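Side-chain contacts in protein NRD1 (Saccharomyces cerevisiae, PDB 3CLJ), which binds the phosphorylated C-terminal domain of RNA polymerase II through its CTD-interacting domain, as part of the Nrd1-Nab3-Sen1 transcription termination complex: residues F3-A8 with I25-T30; E11-L16 with I47-L52; S56-S61 with S106-K111. One frame throughout, in Å; residues are numbered along the deposited sequence.

Overall arrangement
The chain is an all-helical CTD-interacting domain, and the three contacts lie along it from the N terminus. Interaction 1 closes the first turn-back by setting helix 3-11 against helix 22-34. Interaction 2 begins in the loop between those helices and reaches forward to helix 39-52. The segments of these two alternate along the chain, so they cross. They also touch, because Phe-13 packs on Ile-25 and Leu-28. Interaction 3 follows in series and joins the start of helix 58-77 to the end of helix 90-111. It meets interaction 2 through Ser-50. Ser-50 O is hydrogen-bonded to Lys-58 NZ, and Ser-50 OG to Ser-61 OG.

Interaction 1: residues F3-A8 with I25-T30; sequences FQNFVA and IKKLTT
Phe-6 and Leu-28 form the tight, buried half of this contact between helix 3-11 and helix 22-34. Their side chains cross at about a right angle. The CD2 methyl of Leu-28 comes in obliquely to the Phe-6 ring and lies 3.5 Å from Phe-6 CE1. The backbone O of Leu-28 sits at the ring edge, in its plane. In Phe-6, CG is anti to the backbone N (chi1 -178°), and this carries the ring across to Leu-28. Ile-42, Leu-45 and Ile-46 of helix 39-52 pack on the same ring, so Phe-6 joins three helices.

The other half is looser and partly buried. Lys-27 stretches out, and in the Asn-5 conformer described its NZ donates a hydrogen bond to Asn-5 OD1 at 2.9 Å. Asn-5 has a second conformer, so this bond is less certain. The ammonium nitrogen makes an angle of 127° at the amide oxygen and is tilted 18° from the carbonyl plane. Lys-27 NZ also bonds to Thr-9 OG1, one turn further along. Apolar packing fills the inner side, while at the more exposed side a lysine is met by neutral oxygens, with no carboxylate of the two segments balancing its charge.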
ATOM      1  N   PHE A   3      -6.780  -3.347  17.751  1.00 45.90           N
ATOM      2  CA  PHE A   3      -5.590  -3.664  17.020  1.00 45.79           C
ATOM      3  C   PHE A   3      -5.541  -5.140  16.647  1.00 45.74           C
ATOM      4  O   PHE A   3      -5.238  -5.481  15.504  1.00 44.97           O
ATOM      5  CB  PHE A   3      -4.287  -3.232  17.722  1.00 45.49           C
ATOM      6  CG  PHE A   3      -3.087  -3.400  16.818  1.00 47.46           C
ATOM      7  CD1 PHE A   3      -2.968  -2.626  15.653  1.00 46.06           C
ATOM      8  CD2 PHE A   3      -2.151  -4.389  17.057  1.00 47.90           C
ATOM      9  CE1 PHE A   3      -1.909  -2.801  14.776  1.00 49.42           C
ATOM     10  CE2 PHE A   3      -1.090  -4.573  16.187  1.00 46.47           C
ATOM     11  CZ  PHE A   3      -0.954  -3.784  15.052  1.00 46.95           C
ATOM     12  N   GLN A   4      -5.825  -6.007  17.617  1.00 45.13           N
ATOM     13  CA  GLN A   4      -5.854  -7.431  17.345  1.00 45.47           C
ATOM     14  C   GLN A   4      -6.822  -7.780  16.227  1.00 44.96           C
ATOM     15  O   GLN A   4      -6.506  -8.635  15.425  1.00 45.27           O
ATOM     16  CB  GLN A   4      -6.142  -8.270  18.604  1.00 45.30           C
ATOM     17  CG  GLN A   4      -4.918  -9.053  19.145  1.00 49.57           C
ATOM     18  CD  GLN A   4      -3.874  -9.401  18.065  1.00 53.06           C
ATOM     19  OE1 GLN A   4      -4.195  -9.917  16.961  1.00 56.13           O
ATOM     20  NE2 GLN A   4      -2.629  -9.055  18.354  1.00 53.63           N
ATOM     21  N   ASN A   5      -7.986  -7.129  16.178  1.00 44.73           N
ATOM     22  CA  ASN A   5      -8.929  -7.260  15.041  1.00 44.87           C
ATOM     23  C   ASN A   5      -8.290  -6.800  13.717  1.00 44.92           C
ATOM     24  O   ASN A   5      -8.517  -7.412  12.664  1.00 44.84           O
ATOM     25  CB  ASN A   5     -10.237  -6.483  15.340  0.50 44.51           C
ATOM     26  CG  ASN A   5     -11.356  -6.733  14.319  0.50 45.06           C
ATOM     27  OD1 ASN A   5     -11.118  -7.073  13.163  0.50 41.96           O
ATOM     28  ND2 ASN A   5     -12.601  -6.517  14.753  0.50 45.75           N
ATOM     29  N   PHE A   6      -7.510  -5.714  13.758  1.00 45.02           N
ATOM     30  CA  PHE A   6      -6.801  -5.234  12.581  1.00 45.51           C
ATOM     31  C   PHE A   6      -5.796  -6.276  12.027  1.00 45.12           C
ATOM     32  O   PHE A   6      -5.780  -6.566  10.832  1.00 44.65           O
ATOM     33  CB  PHE A   6      -6.062  -3.920  12.864  1.00 45.81           C
ATOM     34  CG  PHE A   6      -5.347  -3.365  11.641  1.00 46.97           C
ATOM     35  CD1 PHE A   6      -6.015  -2.526  10.737  1.00 48.32           C
ATOM     36  CD2 PHE A   6      -4.006  -3.710  11.367  1.00 48.58           C
ATOM     37  CE1 PHE A   6      -5.356  -2.002   9.611  1.00 43.78           C
ATOM     38  CE2 PHE A   6      -3.361  -3.199  10.261  1.00 48.89           C
ATOM     39  CZ  PHE A   6      -4.052  -2.344   9.365  1.00 46.00           C
ATOM     40  N   VAL A   7      -4.983  -6.820  12.927  1.00 44.98           N
ATOM     41  CA  VAL A   7      -4.013  -7.880  12.603  1.00 44.51           C
ATOM     42  C   VAL A   7      -4.707  -9.096  11.970  1.00 45.00           C
ATOM     43  O   VAL A   7      -4.336  -9.494  10.858  1.00 44.46           O
ATOM     44  CB  VAL A   7      -3.158  -8.270  13.849  1.00 43.44           C
ATOM     45  CG1 VAL A   7      -2.302  -9.494  13.591  1.00 43.26           C
ATOM     46  CG2 VAL A   7      -2.288  -7.140  14.247  1.00 41.55           C
ATOM     47  N   ALA A   8      -5.718  -9.650  12.659  1.00 43.77           N
ATOM     48  CA  ALA A   8      -6.514 -10.762  12.136  1.00 44.35           C
ATOM     49  C   ALA A   8      -7.186 -10.446  10.795  1.00 45.50           C
ATOM     50  O   ALA A   8      -7.231 -11.308   9.924  1.00 46.76           O
ATOM     51  CB  ALA A   8      -7.582 -11.311  13.231  1.00 43.96           C
ATOM     52  N   ILE A  25     -10.681  -4.005   2.733  1.00 43.74           N
ATOM     53  CA  ILE A  25      -9.727  -2.922   2.639  1.00 43.64           C
ATOM     54  C   ILE A  25     -10.320  -1.649   3.265  1.00 43.61           C
ATOM     55  O   ILE A  25      -9.636  -0.926   3.997  1.00 43.42           O
ATOM     56  CB  ILE A  25      -9.249  -2.704   1.120  1.00 45.79           C
ATOM     57  CG1 ILE A  25      -8.434  -3.964   0.607  1.00 45.78           C
ATOM     58  CG2 ILE A  25      -8.394  -1.430   0.975  1.00 45.53           C
ATOM     59  CD1 ILE A  25      -8.040  -3.977  -0.967  1.00 40.77           C
ATOM     60  N   LYS A  26     -11.579  -1.368   2.949  1.00 43.12           N
ATOM     61  CA  LYS A  26     -12.277  -0.260   3.574  1.00 43.86           C
ATOM     62  C   LYS A  26     -12.185  -0.419   5.122  1.00 44.29           C
ATOM     63  O   LYS A  26     -11.904   0.548   5.845  1.00 45.26           O
ATOM     64  CB  LYS A  26     -13.714  -0.217   3.090  1.00 42.66           C
ATOM     65  CG  LYS A  26     -14.469   0.952   3.612  1.00 45.99           C
ATOM     66  CD  LYS A  26     -15.922   0.907   3.241  1.00 49.73           C
ATOM     67  CE  LYS A  26     -16.657   1.904   4.144  1.00 52.59           C
ATOM     68  NZ  LYS A  26     -17.808   2.529   3.437  1.00 56.81           N
ATOM     69  N   LYS A  27     -12.383  -1.639   5.614  1.00 43.75           N
ATOM     70  CA  LYS A  27     -12.343  -1.920   7.079  1.00 45.52           C
ATOM     71  C   LYS A  27     -10.967  -1.538   7.666  1.00 44.89           C
ATOM     72  O   LYS A  27     -10.861  -0.818   8.647  1.00 44.34           O
ATOM     73  CB  LYS A  27     -12.587  -3.417   7.315  1.00 45.92           C
ATOM     74  CG  LYS A  27     -13.230  -3.760   8.610  1.00 48.92           C
ATOM     75  CD  LYS A  27     -12.845  -5.154   9.079  1.00 51.45           C
ATOM     76  CE  LYS A  27     -13.330  -5.410  10.528  1.00 54.98           C
ATOM     77  NZ  LYS A  27     -12.845  -6.749  10.883  1.00 56.59           N
ATOM     78  N   LEU A  28      -9.905  -1.991   7.011  1.00 44.00           N
ATOM     79  CA  LEU A  28      -8.569  -1.598   7.386  1.00 44.31           C
ATOM     80  C   LEU A  28      -8.345  -0.098   7.328  1.00 43.59           C
ATOM     81  O   LEU A  28      -7.622   0.470   8.158  1.00 44.82           O
ATOM     82  CB  LEU A  28      -7.525  -2.341   6.510  1.00 43.53           C
ATOM     83  CG  LEU A  28      -7.437  -3.869   6.559  1.00 43.62           C
ATOM     84  CD1 LEU A  28      -6.281  -4.360   5.606  1.00 43.05           C
ATOM     85  CD2 LEU A  28      -7.255  -4.451   8.010  1.00 40.70           C
ATOM     86  N   THR A  29      -8.962   0.549   6.348  1.00 43.37           N
ATOM     87  CA  THR A  29      -8.688   1.955   6.059  1.00 43.31           C
ATOM     88  C   THR A  29      -9.379   2.828   7.121  1.00 43.33           C
ATOM     89  O   THR A  29      -8.815   3.834   7.618  1.00 41.52           O
ATOM     90  CB  THR A  29      -9.144   2.316   4.639  1.00 43.59           C
ATOM     91  OG1 THR A  29      -8.422   1.496   3.689  1.00 44.43           O
ATOM     92  CG2 THR A  29      -8.861   3.788   4.340  1.00 43.07           C
ATOM     93  N   THR A  30     -10.594   2.425   7.479  1.00 43.18           N
ATOM     94  CA  THR A  30     -11.317   3.099   8.559  1.00 45.30           C
ATOM     95  C   THR A  30     -10.582   2.965   9.893  1.00 44.86           C
ATOM     96  O   THR A  30     -10.447   3.950  10.637  1.00 44.88           O
ATOM     97  CB  THR A  30     -12.781   2.633   8.628  1.00 44.84           C
ATOM     98  OG1 THR A  30     -13.393   2.995   7.382  1.00 47.65           O
ATOM     99  CG2 THR A  30     -13.542   3.321   9.798  1.00 46.54           C
TER

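Interaction 2: residues E11-L16 with I47-L52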
ATOM      1  N   GLU A  11      -4.231 -10.435   8.234  1.00 45.08           N
ATOM      2  CA  GLU A  11      -3.898 -11.816   7.997  1.00 44.91           C
ATOM      3  C   GLU A  11      -4.936 -12.583   7.142  1.00 45.47           C
ATOM      4  O   GLU A  11      -4.548 -13.482   6.373  1.00 45.24           O
ATOM      5  CB  GLU A  11      -3.631 -12.588   9.340  1.00 46.20           C
ATOM      6  CG  GLU A  11      -2.353 -12.173  10.073  1.00 42.47           C
ATOM      7  CD  GLU A  11      -2.312 -12.542  11.543  1.00 45.78           C
ATOM      8  OE1 GLU A  11      -3.356 -12.913  12.150  1.00 47.89           O
ATOM      9  OE2 GLU A  11      -1.205 -12.451  12.110  1.00 45.46           O
ATOM     10  N   SER A  12      -6.238 -12.282   7.279  1.00 45.38           N
ATOM     11  CA  SER A  12      -7.269 -13.011   6.540  1.00 45.61           C
ATOM     12  C   SER A  12      -7.215 -12.842   4.996  1.00 45.23           C
ATOM     13  O   SER A  12      -7.880 -13.587   4.278  1.00 45.09           O
ATOM     14  CB  SER A  12      -8.679 -12.696   7.061  1.00 45.77           C
ATOM     15  OG  SER A  12      -9.041 -11.360   6.740  1.00 47.49           O
ATOM     16  N   PHE A  13      -6.445 -11.876   4.498  1.00 47.06           N
ATOM     17  CA  PHE A  13      -6.291 -11.648   3.045  1.00 48.17           C
ATOM     18  C   PHE A  13      -5.655 -12.848   2.349  1.00 49.59           C
ATOM     19  O   PHE A  13      -5.798 -13.032   1.130  1.00 49.79           O
ATOM     20  CB  PHE A  13      -5.509 -10.372   2.761  1.00 47.79           C
ATOM     21  CG  PHE A  13      -6.367  -9.106   2.750  1.00 48.23           C
ATOM     22  CD1 PHE A  13      -6.830  -8.537   3.968  1.00 46.39           C
ATOM     23  CD2 PHE A  13      -6.698  -8.468   1.537  1.00 47.94           C
ATOM     24  CE1 PHE A  13      -7.593  -7.401   4.001  1.00 45.25           C
ATOM     25  CE2 PHE A  13      -7.498  -7.269   1.539  1.00 43.91           C
ATOM     26  CZ  PHE A  13      -7.954  -6.739   2.783  1.00 43.61           C
ATOM     27  N   LYS A  14      -4.977 -13.690   3.139  1.00 51.59           N
ATOM     28  CA  LYS A  14      -4.428 -14.978   2.685  1.00 52.20           C
ATOM     29  C   LYS A  14      -5.515 -16.004   2.382  1.00 52.49           C
ATOM     30  O   LYS A  14      -5.367 -16.847   1.489  1.00 53.26           O
ATOM     31  CB  LYS A  14      -3.426 -15.504   3.703  1.00 52.32           C
ATOM     32  CG  LYS A  14      -2.270 -14.500   3.975  1.00 54.44           C
ATOM     33  CD  LYS A  14      -1.336 -14.953   5.124  1.00 55.44           C
ATOM     34  CE  LYS A  14      -1.866 -14.515   6.507  1.00 58.74           C
ATOM     35  NZ  LYS A  14      -1.683 -15.515   7.690  1.00 56.52           N
ATOM     36  N   ASP A  15      -6.628 -15.922   3.097  1.00 52.30           N
ATOM     37  CA  ASP A  15      -7.751 -16.794   2.826  1.00 52.06           C
ATOM     38  C   ASP A  15      -8.588 -16.377   1.613  1.00 50.62           C
ATOM     39  O   ASP A  15      -9.507 -17.100   1.222  1.00 50.69           O
ATOM     40  CB  ASP A  15      -8.627 -16.958   4.086  1.00 53.67           C
ATOM     41  CG  ASP A  15      -7.817 -17.450   5.322  1.00 57.09           C
ATOM     42  OD1 ASP A  15      -6.685 -17.972   5.151  1.00 58.48           O
ATOM     43  OD2 ASP A  15      -8.325 -17.315   6.469  1.00 59.93           O
ATOM     44  N   LEU A  16      -8.275 -15.219   1.027  1.00 49.04           N
ATOM     45  CA  LEU A  16      -8.931 -14.763  -0.197  1.00 46.49           C
ATOM     46  C   LEU A  16      -8.135 -15.249  -1.377  1.00 45.45           C
ATOM     47  O   LEU A  16      -6.967 -14.929  -1.507  1.00 45.36           O
ATOM     48  CB  LEU A  16      -9.054 -13.235  -0.241  1.00 45.32           C
ATOM     49  CG  LEU A  16      -9.873 -12.574   0.862  1.00 44.78           C
ATOM     50  CD1 LEU A  16      -9.657 -11.049   0.838  1.00 43.84           C
ATOM     51  CD2 LEU A  16     -11.363 -13.018   0.826  1.00 43.37           C
ATOM     52  N   ILE A  47       3.240  -2.861   5.200  1.00 43.50           N
ATOM     53  CA  ILE A  47       4.536  -2.992   4.479  1.00 42.91           C
ATOM     54  C   ILE A  47       4.983  -4.452   4.440  1.00 42.56           C
ATOM     55  O   ILE A  47       5.335  -4.996   3.382  1.00 43.47           O
ATOM     56  CB  ILE A  47       5.633  -2.093   5.109  1.00 42.51           C
ATOM     57  CG1 ILE A  47       5.311  -0.599   4.817  1.00 41.46           C
ATOM     58  CG2 ILE A  47       7.010  -2.429   4.528  1.00 41.58           C
ATOM     59  CD1 ILE A  47       6.199   0.406   5.547  1.00 40.40           C
ATOM     60  N   ASP A  48       4.937  -5.088   5.606  1.00 42.51           N
ATOM     61  CA  ASP A  48       5.377  -6.459   5.763  1.00 42.66           C
ATOM     62  C   ASP A  48       4.412  -7.439   5.089  1.00 42.58           C
ATOM     63  O   ASP A  48       4.827  -8.481   4.569  1.00 42.91           O
ATOM     64  CB  ASP A  48       5.571  -6.753   7.260  1.00 41.49           C
ATOM     65  CG  ASP A  48       6.819  -6.049   7.842  1.00 42.35           C
ATOM     66  OD1 ASP A  48       7.706  -5.642   7.060  1.00 44.23           O
ATOM     67  OD2 ASP A  48       6.986  -5.966   9.094  1.00 42.06           O
ATOM     68  N   TYR A  49       3.126  -7.118   5.119  1.00 42.74           N
ATOM     69  CA  TYR A  49       2.161  -7.921   4.407  1.00 44.15           C
ATOM     70  C   TYR A  49       2.521  -7.933   2.892  1.00 44.09           C
ATOM     71  O   TYR A  49       2.532  -8.981   2.254  1.00 44.69           O
ATOM     72  CB  TYR A  49       0.726  -7.365   4.605  1.00 43.19           C
ATOM     73  CG  TYR A  49      -0.223  -8.156   3.773  1.00 44.62           C
ATOM     74  CD1 TYR A  49      -0.537  -9.489   4.128  1.00 45.08           C
ATOM     75  CD2 TYR A  49      -0.743  -7.631   2.578  1.00 44.81           C
ATOM     76  CE1 TYR A  49      -1.406 -10.256   3.322  1.00 45.85           C
ATOM     77  CE2 TYR A  49      -1.615  -8.352   1.803  1.00 38.32           C
ATOM     78  CZ  TYR A  49      -1.899  -9.691   2.145  1.00 44.06           C
ATOM     79  OH  TYR A  49      -2.721 -10.446   1.332  1.00 46.03           O
ATOM     80  N   SER A  50       2.798  -6.765   2.342  1.00 42.72           N
ATOM     81  CA  SER A  50       3.306  -6.648   0.957  1.00 44.20           C
ATOM     82  C   SER A  50       4.555  -7.496   0.663  1.00 43.32           C
ATOM     83  O   SER A  50       4.693  -8.116  -0.401  1.00 42.51           O
ATOM     84  CB  SER A  50       3.604  -5.163   0.627  1.00 42.02           C
ATOM     85  OG  SER A  50       3.697  -4.968  -0.780  1.00 46.01           O
ATOM     86  N   ARG A  51       5.504  -7.418   1.581  1.00 43.54           N
ATOM     87  CA  ARG A  51       6.749  -8.198   1.494  1.00 44.22           C
ATOM     88  C   ARG A  51       6.580  -9.697   1.483  1.00 43.79           C
ATOM     89  O   ARG A  51       7.334 -10.379   0.819  1.00 43.13           O
ATOM     90  CB  ARG A  51       7.687  -7.854   2.646  1.00 43.47           C
ATOM     91  CG  ARG A  51       8.253  -6.494   2.514  1.00 42.72           C
ATOM     92  CD  ARG A  51       9.033  -6.181   3.768  1.00 45.07           C
ATOM     93  NE  ARG A  51       9.871  -4.993   3.517  1.00 47.97           N
ATOM     94  CZ  ARG A  51      10.313  -4.155   4.455  1.00 44.98           C
ATOM     95  NH1 ARG A  51      10.032  -4.391   5.751  1.00 43.19           N
ATOM     96  NH2 ARG A  51      11.109  -3.137   4.095  1.00 39.46           N
ATOM     97  N   LEU A  52       5.589 -10.191   2.210  1.00 43.10           N
ATOM     98  CA  LEU A  52       5.526 -11.593   2.561  1.00 44.08           C
ATOM     99  C   LEU A  52       4.338 -12.359   1.953  1.00 44.93           C
ATOM    100  O   LEU A  52       4.275 -13.577   2.068  1.00 45.28           O
ATOM    101  CB  LEU A  52       5.463 -11.715   4.107  1.00 43.87           C
ATOM    102  CG  LEU A  52       6.752 -11.222   4.828  1.00 43.75           C
ATOM    103  CD1 LEU A  52       6.587 -11.077   6.372  1.00 39.42           C
ATOM    104  CD2 LEU A  52       7.983 -12.057   4.484  1.00 41.47           C
TER
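Tyr-49 extends from helix 39-52 to the turn that follows helix 3-11, where it meets Phe-13. CG lies anti to the backbone N of Tyr-49 (chi1 176°), and this sends the ring out toward segment 11-16. CB and CG make no close approach to segment 11-16. Contact starts farther out. CE1 is 4.1 Å from Phe-13 CB and has Lys-14 CG at 4.4 Å, near the plane of the tyrosine ring and at its edge. CZ is closer to the turn, 3.7 Å from Phe-13 CB. The tip, OH, makes the nearest approach, 3.1 Å from Phe-13 CB. This is a tight, non-hydrogen-bonded contact with a carbon.

The two aromatic side chains cross at about a right angle but do not stack. The tyrosine reaches the base of the phenylalanine, and the Phe-13 ring runs on into the core. There it packs on Ile-25 and Leu-28 of helix 22-34 and on Ile-64 of helix 58-77. Tyr-49 itself also touches Ser-61, Ile-64 and His-57. With an alanine in place of Tyr-49 the ring and its OH are gone, which would probably open a gap beside Phe-13 CB and leave the turn without this packing against helix 39-52. Lys-14 adds an exposed margin to an otherwise buried contact.

Aromatic side chains thus pack the turn between the first two helices against later ones, within the all-helical fold of a CTD-interacting domain.

Interaction 3: residues S56-S61 with S106-K111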
ATOM      1  N   SER A  56       0.370 -13.897  -6.200  1.00 42.92           N
ATOM      2  CA  SER A  56      -0.913 -13.449  -6.758  1.00 43.48           C
ATOM      3  C   SER A  56      -1.586 -12.349  -5.840  1.00 42.94           C
ATOM      4  O   SER A  56      -2.407 -11.546  -6.300  1.00 43.90           O
ATOM      5  CB  SER A  56      -1.812 -14.659  -6.975  1.00 41.87           C
ATOM      6  OG  SER A  56      -2.321 -15.080  -5.705  1.00 44.26           O
ATOM      7  N   HIS A  57      -1.173 -12.314  -4.576  1.00 42.47           N
ATOM      8  CA  HIS A  57      -1.649 -11.410  -3.563  1.00 42.32           C
ATOM      9  C   HIS A  57      -0.916 -10.039  -3.504  1.00 43.47           C
ATOM     10  O   HIS A  57      -1.350  -9.119  -2.794  1.00 44.58           O
ATOM     11  CB  HIS A  57      -1.646 -12.117  -2.176  1.00 39.79           C
ATOM     12  CG  HIS A  57      -2.743 -13.137  -1.993  1.00 37.23           C
ATOM     13  ND1 HIS A  57      -3.165 -13.981  -2.991  1.00 38.21           N
ATOM     14  CD2 HIS A  57      -3.505 -13.439  -0.911  1.00 40.38           C
ATOM     15  CE1 HIS A  57      -4.119 -14.775  -2.539  1.00 39.06           C
ATOM     16  NE2 HIS A  57      -4.349 -14.461  -1.275  1.00 39.46           N
ATOM     17  N   LYS A  58       0.166  -9.871  -4.258  1.00 44.12           N
ATOM     18  CA  LYS A  58       0.911  -8.606  -4.220  1.00 42.73           C
ATOM     19  C   LYS A  58       0.107  -7.386  -4.688  1.00 42.42           C
ATOM     20  O   LYS A  58       0.234  -6.317  -4.100  1.00 42.99           O
ATOM     21  CB  LYS A  58       2.195  -8.715  -5.040  1.00 42.81           C
ATOM     22  CG  LYS A  58       3.147  -9.801  -4.578  1.00 44.62           C
ATOM     23  CD  LYS A  58       4.085  -9.277  -3.497  1.00 42.97           C
ATOM     24  CE  LYS A  58       4.848 -10.455  -2.861  1.00 45.55           C
ATOM     25  NZ  LYS A  58       5.990  -9.944  -2.033  1.00 46.81           N
ATOM     26  N   LEU A  59      -0.712  -7.552  -5.727  1.00 42.35           N
ATOM     27  CA  LEU A  59      -1.593  -6.503  -6.178  1.00 42.13           C
ATOM     28  C   LEU A  59      -2.484  -6.017  -5.019  1.00 43.28           C
ATOM     29  O   LEU A  59      -2.483  -4.812  -4.688  1.00 43.98           O
ATOM     30  CB  LEU A  59      -2.445  -7.010  -7.340  1.00 41.93           C
ATOM     31  CG  LEU A  59      -3.489  -6.016  -7.915  1.00 41.60           C
ATOM     32  CD1 LEU A  59      -2.799  -4.667  -8.355  1.00 36.24           C
ATOM     33  CD2 LEU A  59      -4.335  -6.638  -9.025  1.00 39.47           C
ATOM     34  N   GLY A  60      -3.190  -6.945  -4.370  1.00 42.48           N
ATOM     35  CA  GLY A  60      -3.998  -6.628  -3.160  1.00 41.58           C
ATOM     36  C   GLY A  60      -3.244  -5.840  -2.107  1.00 41.96           C
ATOM     37  O   GLY A  60      -3.777  -4.897  -1.519  1.00 41.32           O
ATOM     38  N   SER A  61      -1.997  -6.233  -1.864  1.00 42.31           N
ATOM     39  CA  SER A  61      -1.147  -5.547  -0.899  1.00 42.15           C
ATOM     40  C   SER A  61      -0.855  -4.085  -1.283  1.00 42.84           C
ATOM     41  O   SER A  61      -0.780  -3.206  -0.410  1.00 41.65           O
ATOM     42  CB  SER A  61       0.146  -6.320  -0.664  1.00 42.72           C
ATOM     43  OG  SER A  61       1.125  -6.000  -1.700  1.00 44.68           O
ATOM     44  N   SER A 106       8.801  -3.007  -7.092  1.00 45.42           N
ATOM     45  CA  SER A 106       9.639  -3.856  -7.926  1.00 45.15           C
ATOM     46  C   SER A 106       9.320  -5.317  -7.686  1.00 44.69           C
ATOM     47  O   SER A 106       9.191  -6.073  -8.643  1.00 44.28           O
ATOM     48  CB  SER A 106      11.149  -3.572  -7.717  1.00 45.25           C
ATOM     49  OG  SER A 106      11.334  -2.176  -7.987  1.00 50.59           O
ATOM     50  N   ASP A 107       9.212  -5.708  -6.416  1.00 43.81           N
ATOM     51  CA  ASP A 107       8.880  -7.079  -6.080  1.00 44.72           C
ATOM     52  C   ASP A 107       7.451  -7.453  -6.526  1.00 44.28           C
ATOM     53  O   ASP A 107       7.244  -8.529  -7.052  1.00 44.55           O
ATOM     54  CB  ASP A 107       9.022  -7.341  -4.569  1.00 44.13           C
ATOM     55  CG  ASP A 107       9.068  -8.806  -4.241  1.00 47.86           C
ATOM     56  OD1 ASP A 107       9.775  -9.556  -4.971  1.00 51.63           O
ATOM     57  OD2 ASP A 107       8.475  -9.217  -3.216  1.00 49.33           O
ATOM     58  N   ALA A 108       6.473  -6.590  -6.275  1.00 44.50           N
ATOM     59  CA  ALA A 108       5.087  -6.899  -6.669  1.00 43.98           C
ATOM     60  C   ALA A 108       5.018  -7.129  -8.179  1.00 44.19           C
ATOM     61  O   ALA A 108       4.375  -8.087  -8.622  1.00 43.71           O
ATOM     62  CB  ALA A 108       4.113  -5.772  -6.223  1.00 42.49           C
ATOM     63  N   ILE A 109       5.709  -6.257  -8.959  1.00 44.15           N
ATOM     64  CA  ILE A 109       5.707  -6.342 -10.422  1.00 44.20           C
ATOM     65  C   ILE A 109       6.355  -7.652 -10.881  1.00 44.92           C
ATOM     66  O   ILE A 109       5.776  -8.388 -11.704  1.00 45.93           O
ATOM     67  CB  ILE A 109       6.330  -5.115 -11.075  1.00 44.72           C
ATOM     68  CG1 ILE A 109       5.363  -3.930 -10.960  1.00 43.53           C
ATOM     69  CG2 ILE A 109       6.675  -5.391 -12.546  1.00 43.23           C
ATOM     70  CD1 ILE A 109       6.043  -2.533 -11.192  1.00 43.18           C
ATOM     71  N   ALA A 110       7.514  -7.972 -10.303  1.00 45.51           N
ATOM     72  CA  ALA A 110       8.303  -9.182 -10.639  1.00 45.81           C
ATOM     73  C   ALA A 110       7.494 -10.470 -10.335  1.00 46.35           C
ATOM     74  O   ALA A 110       7.649 -11.491 -10.969  1.00 47.15           O
ATOM     75  CB  ALA A 110       9.604  -9.188  -9.836  1.00 44.68           C
ATOM     76  N   LYS A 111       6.642 -10.422  -9.332  1.00 46.61           N
ATOM     77  CA  LYS A 111       5.896 -11.599  -8.964  1.00 46.82           C
ATOM     78  C   LYS A 111       4.482 -11.679  -9.570  1.00 46.83           C
ATOM     79  O   LYS A 111       3.800 -12.680  -9.414  1.00 46.32           O
ATOM     80  CB  LYS A 111       5.877 -11.684  -7.444  1.00 46.47           C
ATOM     81  CG  LYS A 111       7.281 -11.966  -6.839  1.00 47.13           C
ATOM     82  CD  LYS A 111       7.227 -11.896  -5.302  1.00 47.50           C
ATOM     83  CE  LYS A 111       8.305 -12.760  -4.654  1.00 50.59           C
ATOM     84  NZ  LYS A 111       9.646 -12.513  -5.240  1.00 47.88           N
TER
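Lys-58, Asp-107 and Lys-111 form a salt-bridge network in this helix-to-helix contact of the all-helical CTD-interacting domain. It joins the beginning of helix 58-77 to the last turns of helix 90-111. Along segment 106-111, the first residue to meet the other helix is Asp-107. Its CG is anti to the backbone N (chi1 -164°), and the carboxylate swings over to Lys-58. OD2 receives a hydrogen bond from Lys-58 NZ at 2.8 Å, as part of the salt bridge.

Ala-108 comes next and is the point where the backbones draw together, with its CA 5.1 Å from Lys-58 CA. Its methyl CB lies 3.7 Å from Lys-58 CB. The small side chain is consistent with so close an approach. Lys-58 bends at chi2 (-88°), and its CG and CD pass by Ala-108 CA before NZ reaches the acid.

Ile-109 turns away from Lys-58 and packs on Ile-120 and Phe-146. Lys-111 closes the segment. Its CD rests 3.7 Å from Lys-58 CE, a touch between the aliphatic parts of two lysine chains. The two ammonium groups stay 5.5 Å apart, Lys-58 NZ to Lys-111 NZ, and the carboxylate between them probably offsets their like charges. Lys-58 NZ is also bonded to Ser-50 O, in the last turn of helix 39-52, so a third helix is tied in.

Each lysine takes its own oxygen of Asp-107. Lys-58 NZ meets OD2 on the anti side, but well out of the carboxylate plane (32°), whereas Lys-111 NZ meets OD1 on the syn side, 3.0 Å away.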